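Local coordinates for malonate decarboxylase subunit alpha (Acinetobacter baumannii ATCC 17978, PDB 6MPR), which probably exchanges acetate for malonate on an acyl carrier protein, the transferase step of the multisubunit malonate decarboxylase, at residues P304-I307 and P308-T312; V212-A216 and S217-Y221. All blocks are in the same frame, centred on the assembly; numbering follows the deposited sequence.

Contact 1 (P304-I307 and P308-T312); sequences PTLI and PAIET
I307 and E311 span one turn of the short alpha-helix 307-311, which follows a helix-like lead-in from P304. Two i-to-i+4 backbone bonds define the turn: E311 N to I307 O (2.8 Å, N-H...O 165°) and I310 N to L306 O (3.0 Å, 157°). Packing is tight along its apolar faces. With CG anti to the backbone N (chi1 -160°), L306 crosses the I310 side chain at about a right angle, its CG against I310 CG1, and its CD1 reaches A309 CB. I307 CG2 runs alongside E311 CG, 3.9 Å away, and both side chains point the same way. The short 3.4 Å from I307 CB to P308 CD comes largely with the peptide link between them. Helix 272-287 packs on L306 and P308, helix 547-553 on I307 and P308, and Y330 of helix 328-332 on I307 and I310.

The entry to the helix is looser. A water donates to T305 O (2.7 Å) and accepts from A309 N (2.9 Å), a water-inserted helical turn. On the partly exposed side, E311 OE2 forms a salt bridge with R334 and a hydrogen bond with the Y330 hydroxyl, while W20 of the second subunit packs on I310 and E311. At the C-terminal end P308 O accepts two bonds from opposite faces of its carbonyl plane: one from T312 N, the other from T312 OG1 at 2.8 Å.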
ATOM      1  N   PRO A 304      -4.597  24.001   8.056  1.00 11.84           N
ATOM      2  CA  PRO A 304      -4.430  25.458   8.085  1.00 12.74           C
ATOM      3  C   PRO A 304      -3.177  25.864   8.825  1.00 12.06           C
ATOM      4  O   PRO A 304      -2.574  26.895   8.493  1.00 11.53           O
ATOM      5  CB  PRO A 304      -5.705  25.951   8.797  1.00 14.44           C
ATOM      6  CG  PRO A 304      -6.710  24.862   8.511  1.00 13.27           C
ATOM      7  CD  PRO A 304      -5.881  23.600   8.655  1.00 12.80           C
ATOM      8  N   THR A 305      -2.738  25.067   9.804  1.00 12.51           N
ATOM      9  CA  THR A 305      -1.528  25.437  10.528  1.00 11.08           C
ATOM     10  C   THR A 305      -0.264  25.262   9.696  1.00 15.11           C
ATOM     11  O   THR A 305       0.802  25.712  10.132  1.00 14.26           O
ATOM     12  CB  THR A 305      -1.395  24.636  11.825  1.00 11.38           C
ATOM     13  OG1 THR A 305      -1.430  23.228  11.549  1.00 12.95           O
ATOM     14  CG2 THR A 305      -2.504  25.004  12.789  1.00 13.89           C
ATOM     15  N   LEU A 306      -0.351  24.634   8.513  1.00 11.87           N
ATOM     16  CA  LEU A 306       0.780  24.582   7.593  1.00 12.56           C
ATOM     17  C   LEU A 306       0.882  25.815   6.698  1.00 16.65           C
ATOM     18  O   LEU A 306       1.878  25.961   5.985  1.00 12.85           O
ATOM     19  CB  LEU A 306       0.700  23.313   6.714  1.00 10.78           C
ATOM     20  CG  LEU A 306       1.989  22.834   6.039  1.00 12.26           C
ATOM     21  CD1 LEU A 306       2.985  22.372   7.101  1.00 16.38           C
ATOM     22  CD2 LEU A 306       1.677  21.697   5.056  1.00 12.43           C
ATOM     23  N   ILE A 307      -0.105  26.714   6.722  1.00 12.58           N
ATOM     24  CA  ILE A 307      -0.082  27.865   5.812  1.00 11.40           C
ATOM     25  C   ILE A 307       1.205  28.687   5.932  1.00 11.86           C
ATOM     26  O   ILE A 307       1.809  28.993   4.895  1.00 11.97           O
ATOM     27  CB  ILE A 307      -1.353  28.705   5.985  1.00 11.76           C
ATOM     28  CG1 ILE A 307      -2.572  27.914   5.467  1.00 11.34           C
ATOM     29  CG2 ILE A 307      -1.230  30.041   5.252  1.00 12.34           C
ATOM     30  CD1 ILE A 307      -3.897  28.616   5.679  1.00 12.36           C
ATOM     31  N   PRO A 308       1.675  29.065   7.125  1.00 13.64           N
ATOM     32  CA  PRO A 308       2.914  29.864   7.168  1.00 12.92           C
ATOM     33  C   PRO A 308       4.120  29.130   6.586  1.00 12.40           C
ATOM     34  O   PRO A 308       4.942  29.742   5.890  1.00 14.25           O
ATOM     35  CB  PRO A 308       3.072  30.172   8.667  1.00 13.01           C
ATOM     36  CG  PRO A 308       1.667  30.148   9.187  1.00 12.98           C
ATOM     37  CD  PRO A 308       1.037  28.989   8.456  1.00 13.14           C
ATOM     38  N   ALA A 309       4.243  27.826   6.842  1.00 11.87           N
ATOM     39  CA  ALA A 309       5.326  27.039   6.256  1.00 14.63           C
ATOM     40  C   ALA A 309       5.225  26.974   4.731  1.00 14.96           C
ATOM     41  O   ALA A 309       6.251  26.919   4.045  1.00 13.33           O
ATOM     42  CB  ALA A 309       5.317  25.622   6.848  1.00 13.97           C
ATOM     43  N   ILE A 310       4.004  26.933   4.178  1.00 11.29           N
ATOM     44  CA  ILE A 310       3.864  27.004   2.727  1.00 11.29           C
ATOM     45  C   ILE A 310       4.252  28.387   2.227  1.00 11.93           C
ATOM     46  O   ILE A 310       5.024  28.527   1.274  1.00 14.41           O
ATOM     47  CB  ILE A 310       2.429  26.668   2.297  1.00 11.56           C
ATOM     48  CG1 ILE A 310       2.074  25.234   2.680  1.00 11.09           C
ATOM     49  CG2 ILE A 310       2.269  26.875   0.791  1.00 12.87           C
ATOM     50  CD1 ILE A 310       0.588  24.954   2.521  1.00 13.17           C
ATOM     51  N   GLU A 311       3.714  29.433   2.861  1.00 13.03           N
ATOM     52  CA  GLU A 311       3.917  30.785   2.343  1.00 15.09           C
ATOM     53  C   GLU A 311       5.377  31.203   2.384  1.00 18.82           C
ATOM     54  O   GLU A 311       5.809  32.010   1.548  1.00 14.81           O
ATOM     55  CB  GLU A 311       3.068  31.787   3.127  1.00 17.85           C
ATOM     56  CG  GLU A 311       1.566  31.592   2.953  1.00 18.10           C
ATOM     57  CD  GLU A 311       1.142  31.667   1.495  1.00 15.45           C
ATOM     58  OE1 GLU A 311       1.300  32.738   0.881  1.00 17.22           O
ATOM     59  OE2 GLU A 311       0.667  30.641   0.958  1.00 21.10           O
ATOM     60  N   THR A 312       6.147  30.699   3.354  1.00 13.27           N
ATOM     61  CA  THR A 312       7.555  31.077   3.444  1.00 16.85           C
ATOM     62  C   THR A 312       8.477  30.155   2.663  1.00 15.45           C
ATOM     63  O   THR A 312       9.701  30.332   2.732  1.00 21.49           O
ATOM     64  CB  THR A 312       8.022  31.126   4.905  1.00 18.22           C
ATOM     65  OG1 THR A 312       7.670  29.900   5.561  1.00 15.56           O
ATOM     66  CG2 THR A 312       7.381  32.300   5.643  1.00 14.34           C
TER
HETATM   67  O   HOH W   1       3.134  26.683   9.266  1.00 12.29           O

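Contact 2 (V212-A216 and S217-Y221); sequences VDIPA and SWVDY
P215 CD sits over the W218 indole, 3.8 Å from the centroid of the five-membered ring and 14° off its normal, a CH-pi contact across the face. W218 CG lies anti to its own carbonyl carbon, which folds the indole back over the proline; P215 CG adds contacts around NE1 and CE2. Beside this pair, I214 CG2 touches both W218 CB (3.9 Å) and V219 CG2 (3.7 Å), the three carbons forming a triangle, and the I214 side chain crosses the other two at about a right angle. I185 of helix 181-189 packs on I214 and W218, A189 packs on W218, and F190 meets the indole edge-to-face.

Farther out, a 3-10 turn closes the backbone through i-to-i+3 bonds, W218 N to P215 O (2.9 Å) and V219 N to A216 O (3.1 Å). In each the donor stands well above the carbonyl plane, 47° and 60° out of it. At the polar edge A216 N binds N171 OD1, D213 and I214 form a classic beta bulge opposite I172, and V219 O accepts from R342 of the second subunit. Two backbone bonds thus close the turn while the CH-pi contact of P215 CD sets the indole against the proline, so polar backbone and apolar side chains hold it together.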
ATOM      1  N   VAL A 212     -14.441  13.929 -13.981  1.00 11.86           N
ATOM      2  CA  VAL A 212     -14.952  12.614 -13.615  1.00  9.88           C
ATOM      3  C   VAL A 212     -13.925  11.957 -12.703  1.00 10.16           C
ATOM      4  O   VAL A 212     -12.800  11.672 -13.129  1.00 13.86           O
ATOM      5  CB  VAL A 212     -15.229  11.735 -14.850  1.00 11.97           C
ATOM      6  CG1 VAL A 212     -15.730  10.370 -14.404  1.00 11.58           C
ATOM      7  CG2 VAL A 212     -16.260  12.400 -15.779  1.00 12.79           C
ATOM      8  N   ASP A 213     -14.311  11.717 -11.454  1.00  9.05           N
ATOM      9  CA  ASP A 213     -13.475  10.985 -10.509  1.00  9.24           C
ATOM     10  C   ASP A 213     -13.830   9.512 -10.431  1.00 10.97           C
ATOM     11  O   ASP A 213     -12.945   8.681 -10.182  1.00 13.41           O
ATOM     12  CB  ASP A 213     -13.604  11.601  -9.117  1.00  8.18           C
ATOM     13  CG  ASP A 213     -12.934  12.952  -9.016  1.00 13.14           C
ATOM     14  OD1 ASP A 213     -11.711  13.004  -9.219  1.00 11.98           O
ATOM     15  OD2 ASP A 213     -13.612  13.956  -8.728  1.00 12.42           O
ATOM     16  N   ILE A 214     -15.107   9.176 -10.616  1.00 12.32           N
ATOM     17  CA  ILE A 214     -15.572   7.797 -10.647  1.00 12.94           C
ATOM     18  C   ILE A 214     -16.331   7.647 -11.955  1.00 14.30           C
ATOM     19  O   ILE A 214     -17.358   8.303 -12.148  1.00 13.39           O
ATOM     20  CB  ILE A 214     -16.501   7.454  -9.469  1.00 13.16           C
ATOM     21  CG1 ILE A 214     -15.845   7.762  -8.113  1.00 12.96           C
ATOM     22  CG2 ILE A 214     -16.954   5.994  -9.558  1.00 11.80           C
ATOM     23  CD1 ILE A 214     -14.662   6.884  -7.790  1.00 12.45           C
ATOM     24  N   PRO A 215     -15.880   6.797 -12.884  1.00 13.08           N
ATOM     25  CA  PRO A 215     -16.599   6.634 -14.156  1.00 12.73           C
ATOM     26  C   PRO A 215     -17.970   5.997 -13.993  1.00 12.50           C
ATOM     27  O   PRO A 215     -18.208   5.174 -13.104  1.00 14.00           O
ATOM     28  CB  PRO A 215     -15.686   5.712 -14.980  1.00 17.78           C
ATOM     29  CG  PRO A 215     -14.388   5.611 -14.222  1.00 21.06           C
ATOM     30  CD  PRO A 215     -14.700   5.924 -12.784  1.00 15.92           C
ATOM     31  N   ALA A 216     -18.865   6.379 -14.910  1.00 14.90           N
ATOM     32  CA  ALA A 216     -20.236   5.876 -14.926  1.00 11.62           C
ATOM     33  C   ALA A 216     -20.298   4.349 -14.897  1.00 16.94           C
ATOM     34  O   ALA A 216     -21.205   3.768 -14.293  1.00 16.16           O
ATOM     35  CB  ALA A 216     -20.948   6.416 -16.170  1.00 14.04           C
ATOM     36  N   SER A 217     -19.368   3.675 -15.567  1.00 18.08           N
ATOM     37  CA  SER A 217     -19.493   2.224 -15.603  1.00 18.65           C
ATOM     38  C   SER A 217     -19.190   1.569 -14.254  1.00 19.73           C
ATOM     39  O   SER A 217     -19.497   0.385 -14.079  1.00 19.92           O
ATOM     40  CB  SER A 217     -18.598   1.648 -16.693  1.00 26.27           C
ATOM     41  OG  SER A 217     -17.237   1.890 -16.404  1.00 22.80           O
ATOM     42  N   TRP A 218     -18.628   2.306 -13.286  1.00 14.96           N
ATOM     43  CA  TRP A 218     -18.447   1.758 -11.941  1.00 14.96           C
ATOM     44  C   TRP A 218     -19.676   1.916 -11.057  1.00 15.33           C
ATOM     45  O   TRP A 218     -19.715   1.324  -9.969  1.00 17.13           O
ATOM     46  CB  TRP A 218     -17.264   2.431 -11.220  1.00 12.46           C
ATOM     47  CG  TRP A 218     -15.946   2.282 -11.899  1.00 17.26           C
ATOM     48  CD1 TRP A 218     -15.712   1.883 -13.195  1.00 18.01           C
ATOM     49  CD2 TRP A 218     -14.661   2.546 -11.324  1.00 17.89           C
ATOM     50  NE1 TRP A 218     -14.359   1.896 -13.453  1.00 24.07           N
ATOM     51  CE2 TRP A 218     -13.695   2.293 -12.321  1.00 19.10           C
ATOM     52  CE3 TRP A 218     -14.235   2.974 -10.064  1.00 13.67           C
ATOM     53  CZ2 TRP A 218     -12.330   2.463 -12.098  1.00 17.24           C
ATOM     54  CZ3 TRP A 218     -12.874   3.123  -9.844  1.00 13.32           C
ATOM     55  CH2 TRP A 218     -11.945   2.864 -10.854  1.00 16.10           C
ATOM     56  N   VAL A 219     -20.672   2.691 -11.484  1.00 11.07           N
ATOM     57  CA  VAL A 219     -21.768   3.131 -10.629  1.00 13.63           C
ATOM     58  C   VAL A 219     -23.063   2.494 -11.127  1.00 16.05           C
ATOM     59  O   VAL A 219     -23.352   2.524 -12.326  1.00 15.19           O
ATOM     60  CB  VAL A 219     -21.869   4.669 -10.634  1.00 13.61           C
ATOM     61  CG1 VAL A 219     -23.088   5.144  -9.836  1.00 16.35           C
ATOM     62  CG2 VAL A 219     -20.574   5.301 -10.089  1.00 13.34           C
ATOM     63  N   ASP A 220     -23.857   1.944 -10.210  1.00 11.69           N
ATOM     64  CA  ASP A 220     -25.163   1.451 -10.646  1.00 11.58           C
ATOM     65  C   ASP A 220     -26.279   2.475 -10.457  1.00 16.36           C
ATOM     66  O   ASP A 220     -27.155   2.598 -11.326  1.00 15.02           O
ATOM     67  CB  ASP A 220     -25.486   0.148  -9.917  1.00 14.57           C
ATOM     68  CG  ASP A 220     -24.462  -0.906 -10.210  1.00 17.07           C
ATOM     69  OD1 ASP A 220     -24.378  -1.341 -11.385  1.00 18.55           O
ATOM     70  OD2 ASP A 220     -23.693  -1.248  -9.287  1.00 14.56           O
ATOM     71  N   TYR A 221     -26.259   3.237  -9.362  1.00 14.03           N
ATOM     72  CA  TYR A 221     -27.297   4.230  -9.128  1.00 18.05           C
ATOM     73  C   TYR A 221     -26.726   5.458  -8.441  1.00 12.37           C
ATOM     74  O   TYR A 221     -25.760   5.368  -7.677  1.00 14.18           O
ATOM     75  CB  TYR A 221     -28.427   3.695  -8.254  1.00 10.77           C
ATOM     76  CG  TYR A 221     -29.196   2.558  -8.869  1.00 12.59           C
ATOM     77  CD1 TYR A 221     -30.228   2.790  -9.776  1.00 11.71           C
ATOM     78  CD2 TYR A 221     -28.888   1.257  -8.533  1.00 18.43           C
ATOM     79  CE1 TYR A 221     -30.940   1.719 -10.344  1.00 13.39           C
ATOM     80  CE2 TYR A 221     -29.579   0.197  -9.080  1.00 18.77           C
ATOM     81  CZ  TYR A 221     -30.597   0.428  -9.986  1.00 18.85           C
ATOM     82  OH  TYR A 221     -31.271  -0.658 -10.501  1.00 17.60           O
TER

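Overall arrangement
Contacts 1 and 2 are separate local turns, with centres 36 Å apart and nearest atoms about 21 Å apart, so neither touches the other. They adjoin different sheets in the sequence. Contact 2 precedes strand 221-224 of the all-parallel sheet, whereas contact 1 follows strand 297-299 of the mixed sheet and leads on to its outermost strand 317-319. Both lie well away from the chain centre, 21 Å for contact 1 and 26 Å for contact 2, and both reach the second subunit: 308-312 packs against its W20, and 217-221 meets its R211, R342 and R347. The geometry thus ties each to sheet connections and the dimer interface; it identifies neither with a catalytic site.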